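Local coordinates for spydx (Streptococcus pyogenes, PDB 2J43), which binds glycogen through its two family 41 carbohydrate-binding modules, which form part of a larger cell-wall enzyme that probably cleaves alpha-1,6 linkages as a pullulanase, at residues G171-D176 against K189-K194; L21-W26 against V67-N72; R107-G112 against Y158-L163. All coordinates share one frame; numbering follows the deposited sequence.

How the contacts relate
Contacts 1 and 3 belong to the same mixed sheet of the second module, whereas contact 2 lies in the first module, on the opposite side of the chain's centre. Centres of contacts 1 and 3 are about 16 Å apart, with nearest atoms about 7 Å apart, and strand 156-162 of contact 3 is followed in sequence by strand 170-176 of contact 1. Contact 2 is about 40 Å from contact 1 and 30 Å from contact 3, centre to centre. Contacts 1 and 2 each pair neighbouring strands in a module; contact 3 ties the loop that leads into strand 113-119 to the end of strand 156-162.

Contact 1 (G171-D176 against K189-K194); sequences GFLILD and KDYLFK
Tyr191, on the short outer strand 191-193, meets Phe172 of the antiparallel strand 170-176 by backbone and side chain at once. The two residues form a hydrogen-bonded pair, Phe172 N to Tyr191 O at 3.0 Å and Tyr191 N to Phe172 O at 2.9 Å; standing directly opposite each other, they put both side chains on the same face of the sheet. From there the tyrosine can be followed outward. Its CB sits over the middle of the Phe172 ring, 3.6 Å from the centroid, in a CH-pi contact. With CG anti to the carbonyl carbon (chi1 -66°), the ring then swings along the neighbouring strand. CD2 comes 3.6 Å from Phe172 CE1, while Phe172 O lies at the ring edge near its plane. Farther out, CE2 reaches Ile174 CG1 at 4.0 Å, and the tip OH hydrogen-bonds the carbonyl oxygen of Asp208. The two rings are inclined by only 23° but are slid apart and barely overlap, so the CB, more than the ring, occupies the phenylalanine face. The next residue, Leu173, reaches Lys189 O with its CD1 at 3.3 Å. Gly171, which has no side chain, leaves room for Leu192 CD1, 3.8 Å from its CA. Val204 of strand 201-205 touches both aromatic side chains, which are buried. Two backbone bonds thus set the register of this edge strand, while apolar carbon contacts bury its tyrosine and the hydrogen bond to Asp208 O satisfies the phenol at the far end.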
loop_
_atom_site.group_PDB
_atom_site.type_symbol
_atom_site.label_atom_id
_atom_site.label_comp_id
_atom_site.label_asym_id
_atom_site.label_seq_id
_atom_site.Cartn_x
_atom_site.Cartn_y
_atom_site.Cartn_z
ATOM N N GLY A 171 -11.044 9.260 -13.866
ATOM C CA GLY A 171 -12.313 8.611 -13.703
ATOM C C GLY A 171 -12.163 7.218 -14.287
ATOM O O GLY A 171 -11.384 6.976 -15.218
ATOM N N PHE A 172 -12.911 6.315 -13.712
ATOM C CA PHE A 172 -12.951 4.960 -14.216
ATOM C C PHE A 172 -14.215 4.230 -13.781
ATOM O O PHE A 172 -14.995 4.668 -12.934
ATOM C CB PHE A 172 -11.673 4.194 -13.802
ATOM C CG PHE A 172 -11.505 3.986 -12.329
ATOM C CD1 PHE A 172 -11.957 2.816 -11.686
ATOM C CD2 PHE A 172 -10.896 4.942 -11.557
ATOM C CE1 PHE A 172 -11.767 2.652 -10.322
ATOM C CE2 PHE A 172 -10.694 4.726 -10.185
ATOM C CZ PHE A 172 -11.141 3.590 -9.606
ATOM N N LEU A 173 -14.446 3.075 -14.410
ATOM C CA LEU A 173 -15.578 2.257 -14.069
ATOM C C LEU A 173 -15.217 0.820 -14.272
ATOM O O LEU A 173 -14.475 0.508 -15.173
ATOM C CB LEU A 173 -16.797 2.623 -14.923
ATOM C CG LEU A 173 -18.140 2.168 -14.380
ATOM C CD1 LEU A 173 -18.520 2.654 -12.982
ATOM C CD2 LEU A 173 -19.305 2.519 -15.360
ATOM N N ILE A 174 -15.706 -0.053 -13.422
ATOM C CA ILE A 174 -15.464 -1.494 -13.640
ATOM C C ILE A 174 -16.630 -2.059 -14.448
ATOM O O ILE A 174 -17.812 -1.906 -14.050
ATOM C CB ILE A 174 -15.341 -2.271 -12.333
ATOM C CG1 ILE A 174 -14.346 -1.630 -11.370
ATOM C CG2 ILE A 174 -14.940 -3.740 -12.603
ATOM C CD1 ILE A 174 -12.928 -1.486 -11.930
ATOM N N LEU A 175 -16.306 -2.740 -15.540
ATOM C CA LEU A 175 -17.294 -3.313 -16.461
ATOM C C LEU A 175 -17.294 -4.816 -16.455
ATOM O O LEU A 175 -16.257 -5.456 -16.211
ATOM C CB LEU A 175 -16.988 -2.861 -17.887
ATOM C CG LEU A 175 -16.778 -1.368 -18.125
ATOM C CD1 LEU A 175 -16.610 -1.088 -19.638
ATOM C CD2 LEU A 175 -17.926 -0.589 -17.506
ATOM N N ASP A 176 -18.465 -5.388 -16.706
ATOM C CA ASP A 176 -18.575 -6.803 -16.950
ATOM C C ASP A 176 -19.006 -7.027 -18.392
ATOM O O ASP A 176 -20.154 -6.854 -18.739
ATOM C CB ASP A 176 -19.555 -7.408 -15.945
ATOM C CG ASP A 176 -19.683 -8.900 -16.086
ATOM O OD1 ASP A 176 -19.176 -9.455 -17.092
ATOM O OD2 ASP A 176 -20.316 -9.576 -15.223
ATOM N N LYS A 189 -22.185 4.166 -10.708
ATOM C CA LYS A 189 -21.610 5.466 -10.469
ATOM C C LYS A 189 -20.148 5.433 -10.829
ATOM O O LYS A 189 -19.397 4.572 -10.384
ATOM C CB LYS A 189 -21.815 5.883 -9.011
ATOM C CG LYS A 189 -23.160 6.610 -8.747
ATOM C CD LYS A 189 -23.611 6.436 -7.284
ATOM C CE LYS A 189 -25.028 5.819 -7.131
ATOM N NZ LYS A 189 -24.925 4.576 -6.280
ATOM N N ASP A 190 -19.749 6.415 -11.595
ATOM C CA ASP A 190 -18.358 6.580 -11.982
ATOM C C ASP A 190 -17.469 6.741 -10.761
ATOM O O ASP A 190 -17.795 7.512 -9.838
ATOM C CB ASP A 190 -18.209 7.824 -12.796
ATOM C CG ASP A 190 -18.758 7.699 -14.219
ATOM O OD1 ASP A 190 -18.992 6.572 -14.718
ATOM O OD2 ASP A 190 -18.882 8.733 -14.929
ATOM N N TYR A 191 -16.342 6.049 -10.764
ATOM C CA TYR A 191 -15.318 6.267 -9.748
ATOM C C TYR A 191 -14.463 7.437 -10.128
ATOM O O TYR A 191 -13.991 7.535 -11.235
ATOM C CB TYR A 191 -14.410 5.053 -9.649
ATOM C CG TYR A 191 -15.058 3.828 -9.149
ATOM C CD1 TYR A 191 -15.415 3.706 -7.839
ATOM C CD2 TYR A 191 -15.314 2.747 -9.997
ATOM C CE1 TYR A 191 -16.005 2.568 -7.348
ATOM C CE2 TYR A 191 -15.867 1.611 -9.550
ATOM C CZ TYR A 191 -16.254 1.492 -8.225
ATOM O OH TYR A 191 -16.854 0.331 -7.828
ATOM N N LEU A 192 -14.205 8.327 -9.170
ATOM C CA LEU A 192 -13.389 9.492 -9.407
ATOM C C LEU A 192 -12.273 9.526 -8.372
ATOM O O LEU A 192 -12.507 9.246 -7.196
ATOM C CB LEU A 192 -14.266 10.754 -9.270
ATOM C CG LEU A 192 -14.576 11.590 -10.517
ATOM C CD1 LEU A 192 -14.770 10.781 -11.841
ATOM C CD2 LEU A 192 -15.804 12.509 -10.244
ATOM N N PHE A 193 -11.068 9.841 -8.821
ATOM C CA PHE A 193 -9.927 9.948 -7.903
ATOM C C PHE A 193 -9.049 11.105 -8.246
ATOM O O PHE A 193 -8.614 11.266 -9.353
ATOM C CB PHE A 193 -9.111 8.645 -7.904
ATOM C CG PHE A 193 -8.046 8.595 -6.829
ATOM C CD1 PHE A 193 -8.410 8.445 -5.494
ATOM C CD2 PHE A 193 -6.722 8.669 -7.162
ATOM C CE1 PHE A 193 -7.425 8.414 -4.506
ATOM C CE2 PHE A 193 -5.729 8.616 -6.182
ATOM C CZ PHE A 193 -6.096 8.479 -4.866
ATOM N N LYS A 194 -8.717 11.918 -7.237
ATOM C CA LYS A 194 -7.906 13.110 -7.472
ATOM C C LYS A 194 -6.815 13.334 -6.410
ATOM O O LYS A 194 -6.413 14.472 -6.189
ATOM C CB LYS A 194 -8.827 14.350 -7.531
ATOM C CG LYS A 194 -9.702 14.565 -6.309
ATOM C CD LYS A 194 -10.002 16.056 -6.068
ATOM C CE LYS A 194 -11.123 16.590 -6.928
ATOM N NZ LYS A 194 -11.623 17.919 -6.404
#

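Contact 2 (L21-W26 against V67-N72); sequences LGLWVW and VSYLIN
Val67 CA approaches Trp26 O where two long antiparallel strands, 21-27 and 66-73, pair as neighbours in one sheet of a beta-sandwich module. Next, Ser68 exchanges two backbone hydrogen bonds with Trp26, Trp26 N to Ser68 O and Ser68 N to Trp26 O, each 2.9 Å. Its small side chain suits the place, because the Trp26 indole folds back over the opposing strand and lies with one face above Ser68 CB and Tyr69 N. That fold-back follows from CG lying between the backbone N and the carbonyl carbon (chi1 64°). Tyr69 turns to the other face, where its CD1 lies 3.8 Å from Leu23 CD1 and its CB is 4.1 Å from Val25 CG1; this side meets Met7 of the opposite sheet. Leu70 returns to the tryptophan face and touches both tryptophan side chains: CD1 lies 3.7 Å from Trp24 CB, and CD2 is 3.8 Å from Trp26 CZ3. Branched and flexible, leucine can reach the two at once, while its backbone pairs with Trp24 through two more bonds. Ile71, again on the inner side, sets CG2 against Leu21 CD2 at 3.8 Å, and its side chain touches Phe9 of strand 4-9. Leu23, Val25, Tyr69 and Ile71 thus share the side turned to strand 4-9; Trp24, Trp26, Ser68, Leu70 and Asn72 share the other, where Trp24 also meets Trp36 edge-to-face. Asn72 exchanges backbone hydrogen bonds with Gly22, which has no side chain to collide with the amide. The Asn72 ND2, hydrogen-bonded to Pro37 O, stands 3.8 Å from Trp24 CE3, with the amide and indole planes 50° apart.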
loop_
_atom_site.group_PDB
_atom_site.type_symbol
_atom_site.label_atom_id
_atom_site.label_comp_id
_atom_site.label_asym_id
_atom_site.label_seq_id
_atom_site.Cartn_x
_atom_site.Cartn_y
_atom_site.Cartn_z
ATOM N N LEU A 21 23.100 -2.030 13.456
ATOM C CA LEU A 21 21.819 -1.303 13.344
ATOM C C LEU A 21 20.714 -1.919 14.210
ATOM O O LEU A 21 20.542 -3.126 14.282
ATOM C CB LEU A 21 21.325 -1.282 11.907
ATOM C CG LEU A 21 22.117 -0.386 10.971
ATOM C CD1 LEU A 21 21.675 -0.670 9.532
ATOM C CD2 LEU A 21 21.915 1.067 11.418
ATOM N N GLY A 22 19.930 -1.047 14.863
ATOM C CA GLY A 22 18.765 -1.486 15.611
ATOM C C GLY A 22 17.478 -0.799 15.203
ATOM O O GLY A 22 17.488 0.391 14.807
ATOM N N LEU A 23 16.383 -1.524 15.344
ATOM C CA LEU A 23 15.020 -0.977 15.189
ATOM C C LEU A 23 14.437 -0.857 16.588
ATOM O O LEU A 23 14.114 -1.832 17.247
ATOM C CB LEU A 23 14.142 -1.894 14.352
ATOM C CG LEU A 23 12.729 -1.411 14.047
ATOM C CD1 LEU A 23 12.796 -0.070 13.323
ATOM C CD2 LEU A 23 11.911 -2.418 13.202
ATOM N N TRP A 24 14.234 0.381 17.009
ATOM C CA TRP A 24 13.830 0.760 18.356
ATOM C C TRP A 24 12.346 1.185 18.265
ATOM O O TRP A 24 12.008 2.022 17.447
ATOM C CB TRP A 24 14.693 1.927 18.848
ATOM C CG TRP A 24 14.351 2.358 20.247
ATOM C CD1 TRP A 24 13.374 3.243 20.636
ATOM C CD2 TRP A 24 15.016 1.935 21.430
ATOM N NE1 TRP A 24 13.385 3.347 22.012
ATOM C CE2 TRP A 24 14.371 2.541 22.527
ATOM C CE3 TRP A 24 16.098 1.056 21.682
ATOM C CZ2 TRP A 24 14.772 2.317 23.852
ATOM C CZ3 TRP A 24 16.501 0.831 22.990
ATOM C CH2 TRP A 24 15.842 1.455 24.073
ATOM N N VAL A 25 11.456 0.519 19.006
ATOM C CA VAL A 25 10.018 0.655 18.805
ATOM C C VAL A 25 9.246 1.016 20.083
ATOM O O VAL A 25 9.619 0.623 21.185
ATOM C CB VAL A 25 9.410 -0.625 18.180
ATOM C CG1 VAL A 25 10.010 -0.886 16.824
ATOM C CG2 VAL A 25 9.654 -1.838 19.072
ATOM N N TRP A 26 8.183 1.775 19.887
ATOM C CA TRP A 26 7.260 2.097 20.953
ATOM C C TRP A 26 5.856 2.281 20.439
ATOM O O TRP A 26 5.563 2.031 19.262
ATOM C CB TRP A 26 7.778 3.272 21.735
ATOM C CG TRP A 26 7.909 4.628 21.038
ATOM C CD1 TRP A 26 7.081 5.690 21.216
ATOM C CD2 TRP A 26 8.959 5.112 20.136
ATOM N NE1 TRP A 26 7.514 6.768 20.495
ATOM C CE2 TRP A 26 8.667 6.466 19.843
ATOM C CE3 TRP A 26 10.099 4.550 19.565
ATOM C CZ2 TRP A 26 9.457 7.250 19.002
ATOM C CZ3 TRP A 26 10.877 5.340 18.735
ATOM C CH2 TRP A 26 10.544 6.663 18.457
ATOM N N VAL A 67 2.155 2.916 15.874
ATOM C CA VAL A 67 3.461 2.383 16.175
ATOM C C VAL A 67 4.470 3.461 15.896
ATOM O O VAL A 67 4.422 4.119 14.867
ATOM C CB VAL A 67 3.745 1.187 15.270
ATOM C CG1 VAL A 67 5.168 0.742 15.322
ATOM C CG2 VAL A 67 2.770 0.021 15.673
ATOM N N SER A 68 5.401 3.620 16.800
ATOM C CA SER A 68 6.472 4.525 16.588
ATOM C C SER A 68 7.775 3.737 16.550
ATOM O O SER A 68 7.921 2.673 17.141
ATOM C CB SER A 68 6.526 5.591 17.686
ATOM O OG SER A 68 5.325 6.389 17.669
ATOM N N TYR A 69 8.755 4.324 15.887
ATOM C CA TYR A 69 10.012 3.638 15.686
ATOM C C TYR A 69 11.119 4.613 15.304
ATOM O O TYR A 69 10.906 5.773 14.859
ATOM C CB TYR A 69 9.918 2.530 14.597
ATOM C CG TYR A 69 9.902 3.116 13.220
ATOM C CD1 TYR A 69 11.081 3.260 12.472
ATOM C CD2 TYR A 69 8.707 3.582 12.677
ATOM C CE1 TYR A 69 11.015 3.884 11.221
ATOM C CE2 TYR A 69 8.667 4.166 11.384
ATOM C CZ TYR A 69 9.818 4.307 10.704
ATOM O OH TYR A 69 9.779 4.932 9.465
ATOM N N LEU A 70 12.332 4.113 15.444
ATOM C CA LEU A 70 13.505 4.762 14.892
ATOM C C LEU A 70 14.531 3.688 14.595
ATOM O O LEU A 70 14.420 2.586 15.106
ATOM C CB LEU A 70 14.066 5.831 15.830
ATOM C CG LEU A 70 14.565 5.334 17.178
ATOM C CD1 LEU A 70 16.018 4.882 17.028
ATOM C CD2 LEU A 70 14.469 6.378 18.289
ATOM N N ILE A 71 15.530 4.053 13.800
ATOM C CA ILE A 71 16.680 3.179 13.517
ATOM C C ILE A 71 17.847 3.800 14.237
ATOM O O ILE A 71 18.166 4.995 14.029
ATOM C CB ILE A 71 16.972 3.030 11.977
ATOM C CG1 ILE A 71 15.797 2.339 11.296
ATOM C CG2 ILE A 71 18.271 2.220 11.730
ATOM C CD1 ILE A 71 15.923 2.208 9.824
ATOM N N ASN A 72 18.515 3.019 15.066
ATOM C CA ASN A 72 19.681 3.474 15.813
ATOM C C ASN A 72 20.883 2.642 15.448
ATOM O O ASN A 72 20.786 1.759 14.604
ATOM C CB ASN A 72 19.445 3.493 17.342
ATOM C CG ASN A 72 19.289 2.093 18.005
ATOM O OD1 ASN A 72 19.652 1.098 17.419
ATOM N ND2 ASN A 72 18.890 2.053 19.299
#

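Contact 3 (R107-G112 against Y158-L163); sequences RPLKEG and YVDVPL. Unlike the reference sequence in segment 107-112: Glu111 (reference Lys).
Asp160 is approached by two side chains of the 107-112 loop, Leu109 and Lys110, which reach its carboxylate from different directions. Leu109 crosses it at about a right angle, presenting the methyl CD1 to Asp160 OD1 at 4.1 Å. A leucine fits beside the carboxylate because its apolar chain also packs on Arg115, whose NE forms a salt bridge with OD1. Lys110 arrives on an oblique course: its chain bends at chi3 and chi4 (145° and 70°), which brings NZ to 4.0 Å from Asp160 OD2, a long salt bridge. A water bridges the same pair loosely, donating to Asp160 OD1 at 2.9 Å and accepting from Lys110 NZ at 3.4 Å, both bonds weak. Beside Arg115, the firmer partner, the lysine probably adds a second, more distant positive charge. A long flexible lysine suits this exposed position, since it can span the gap between loop and strand, and it also makes a cation-pi contact with Tyr113. Backbone holds the other end. Gly112 O accepts a nearly straight hydrogen bond from Leu163 N at 3.0 Å. Glycine fits here because its positive phi (86°) is easily adopted without a side chain. Beyond Gly112 the chain enters strand 113-119, which pairs antiparallel with strand 156-162 through backbone bonds of Val161 with Leu114 and Val159 with Ile116. At the loop's start, Arg107 and Pro108 lie against Trp96 of strand 94-97 in the other module, so the loop touches both halves of the chain.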
loop_
_atom_site.group_PDB
_atom_site.type_symbol
_atom_site.label_atom_id
_atom_site.label_comp_id
_atom_site.label_asym_id
_atom_site.label_seq_id
_atom_site.Cartn_x
_atom_site.Cartn_y
_atom_site.Cartn_z
ATOM N N ARG A 107 2.736 -1.201 -1.353
ATOM C CA ARG A 107 3.996 -0.904 -1.992
ATOM C C ARG A 107 3.853 0.222 -3.034
ATOM O O ARG A 107 3.115 0.045 -4.005
ATOM C CB ARG A 107 4.517 -2.135 -2.677
ATOM C CG ARG A 107 5.849 -1.905 -3.317
ATOM C CD ARG A 107 6.375 -3.147 -3.891
ATOM N NE ARG A 107 7.647 -2.905 -4.511
ATOM C CZ ARG A 107 8.447 -3.876 -4.913
ATOM N NH1 ARG A 107 8.107 -5.157 -4.752
ATOM N NH2 ARG A 107 9.591 -3.568 -5.468
ATOM N N PRO A 108 4.535 1.348 -2.874
ATOM C CA PRO A 108 4.433 2.436 -3.855
ATOM C C PRO A 108 4.984 1.979 -5.211
ATOM O O PRO A 108 5.980 1.271 -5.273
ATOM C CB PRO A 108 5.325 3.526 -3.264
ATOM C CG PRO A 108 5.395 3.194 -1.818
ATOM C CD PRO A 108 5.378 1.738 -1.713
ATOM N N LEU A 109 4.311 2.345 -6.279
ATOM C CA LEU A 109 4.764 1.938 -7.587
ATOM C C LEU A 109 5.397 3.124 -8.332
ATOM O O LEU A 109 5.515 4.214 -7.787
ATOM C CB LEU A 109 3.601 1.292 -8.333
ATOM C CG LEU A 109 2.917 0.163 -7.534
ATOM C CD1 LEU A 109 1.713 -0.372 -8.304
ATOM C CD2 LEU A 109 3.870 -1.003 -7.127
ATOM N N LYS A 110 5.844 2.857 -9.555
ATOM C CA LYS A 110 6.463 3.836 -10.440
ATOM C C LYS A 110 5.635 5.123 -10.600
ATOM O O LYS A 110 4.403 5.099 -10.686
ATOM C CB LYS A 110 6.749 3.189 -11.823
ATOM C CG LYS A 110 5.605 2.312 -12.417
ATOM C CD LYS A 110 5.904 1.835 -13.868
ATOM C CE LYS A 110 5.370 0.420 -14.205
ATOM N NZ LYS A 110 3.872 0.285 -14.302
ATOM N N GLU A 111 6.323 6.263 -10.649
ATOM C CA GLU A 111 5.654 7.550 -10.850
ATOM C C GLU A 111 5.022 7.605 -12.235
ATOM O O GLU A 111 5.518 6.993 -13.162
ATOM C CB GLU A 111 6.653 8.712 -10.689
ATOM C CG GLU A 111 6.491 9.443 -9.366
ATOM C CD GLU A 111 7.545 10.515 -9.138
ATOM O OE1 GLU A 111 7.778 11.347 -10.054
ATOM O OE2 GLU A 111 8.123 10.534 -8.024
ATOM N N GLY A 112 3.898 8.302 -12.335
ATOM C CA GLY A 112 3.203 8.518 -13.593
ATOM C C GLY A 112 2.235 7.410 -13.987
ATOM O O GLY A 112 1.715 7.374 -15.121
ATOM N N TYR A 158 -5.849 -6.388 -11.010
ATOM C CA TYR A 158 -5.424 -5.015 -11.178
ATOM C C TYR A 158 -5.009 -4.659 -12.587
ATOM O O TYR A 158 -4.730 -5.530 -13.419
ATOM C CB TYR A 158 -4.276 -4.668 -10.204
ATOM C CG TYR A 158 -2.959 -5.345 -10.499
ATOM C CD1 TYR A 158 -2.091 -4.824 -11.420
ATOM C CD2 TYR A 158 -2.613 -6.527 -9.874
ATOM C CE1 TYR A 158 -0.879 -5.456 -11.703
ATOM C CE2 TYR A 158 -1.371 -7.181 -10.146
ATOM C CZ TYR A 158 -0.536 -6.624 -11.051
ATOM O OH TYR A 158 0.671 -7.208 -11.363
ATOM N N VAL A 159 -4.979 -3.362 -12.856
ATOM C CA VAL A 159 -4.359 -2.844 -14.054
ATOM C C VAL A 159 -3.545 -1.595 -13.716
ATOM O O VAL A 159 -3.941 -0.807 -12.844
ATOM C CB VAL A 159 -5.402 -2.548 -15.135
ATOM C CG1 VAL A 159 -6.386 -1.524 -14.683
ATOM C CG2 VAL A 159 -4.648 -2.209 -16.485
ATOM N N ASP A 160 -2.421 -1.432 -14.400
ATOM C CA ASP A 160 -1.564 -0.264 -14.265
ATOM C C ASP A 160 -1.894 0.702 -15.401
ATOM O O ASP A 160 -1.775 0.363 -16.603
ATOM C CB ASP A 160 -0.079 -0.650 -14.306
ATOM C CG ASP A 160 0.366 -1.352 -13.064
ATOM O OD1 ASP A 160 -0.093 -0.936 -11.985
ATOM O OD2 ASP A 160 1.138 -2.329 -13.072
ATOM N N VAL A 161 -2.307 1.888 -15.028
ATOM C CA VAL A 161 -2.790 2.895 -15.964
ATOM C C VAL A 161 -1.823 4.088 -16.093
ATOM O O VAL A 161 -1.679 4.872 -15.151
ATOM C CB VAL A 161 -4.144 3.431 -15.534
ATOM C CG1 VAL A 161 -4.720 4.405 -16.581
ATOM C CG2 VAL A 161 -5.124 2.280 -15.245
ATOM N N PRO A 162 -1.251 4.302 -17.272
ATOM C CA PRO A 162 -0.424 5.511 -17.459
ATOM C C PRO A 162 -1.248 6.781 -17.396
ATOM O O PRO A 162 -2.309 6.818 -17.999
ATOM C CB PRO A 162 0.173 5.345 -18.866
ATOM C CG PRO A 162 -0.194 3.992 -19.351
ATOM C CD PRO A 162 -1.350 3.496 -18.502
ATOM N N LEU A 163 -0.754 7.792 -16.693
ATOM C CA LEU A 163 -1.418 9.071 -16.504
ATOM C C LEU A 163 -0.801 10.129 -17.464
ATOM O O LEU A 163 0.326 9.982 -17.925
ATOM C CB LEU A 163 -1.250 9.551 -15.048
ATOM C CG LEU A 163 -1.643 8.625 -13.886
ATOM C CD1 LEU A 163 -1.293 9.232 -12.544
ATOM C CD2 LEU A 163 -3.119 8.424 -13.948
HETATM O O HOH W 1 1.881 1.153 -11.674
#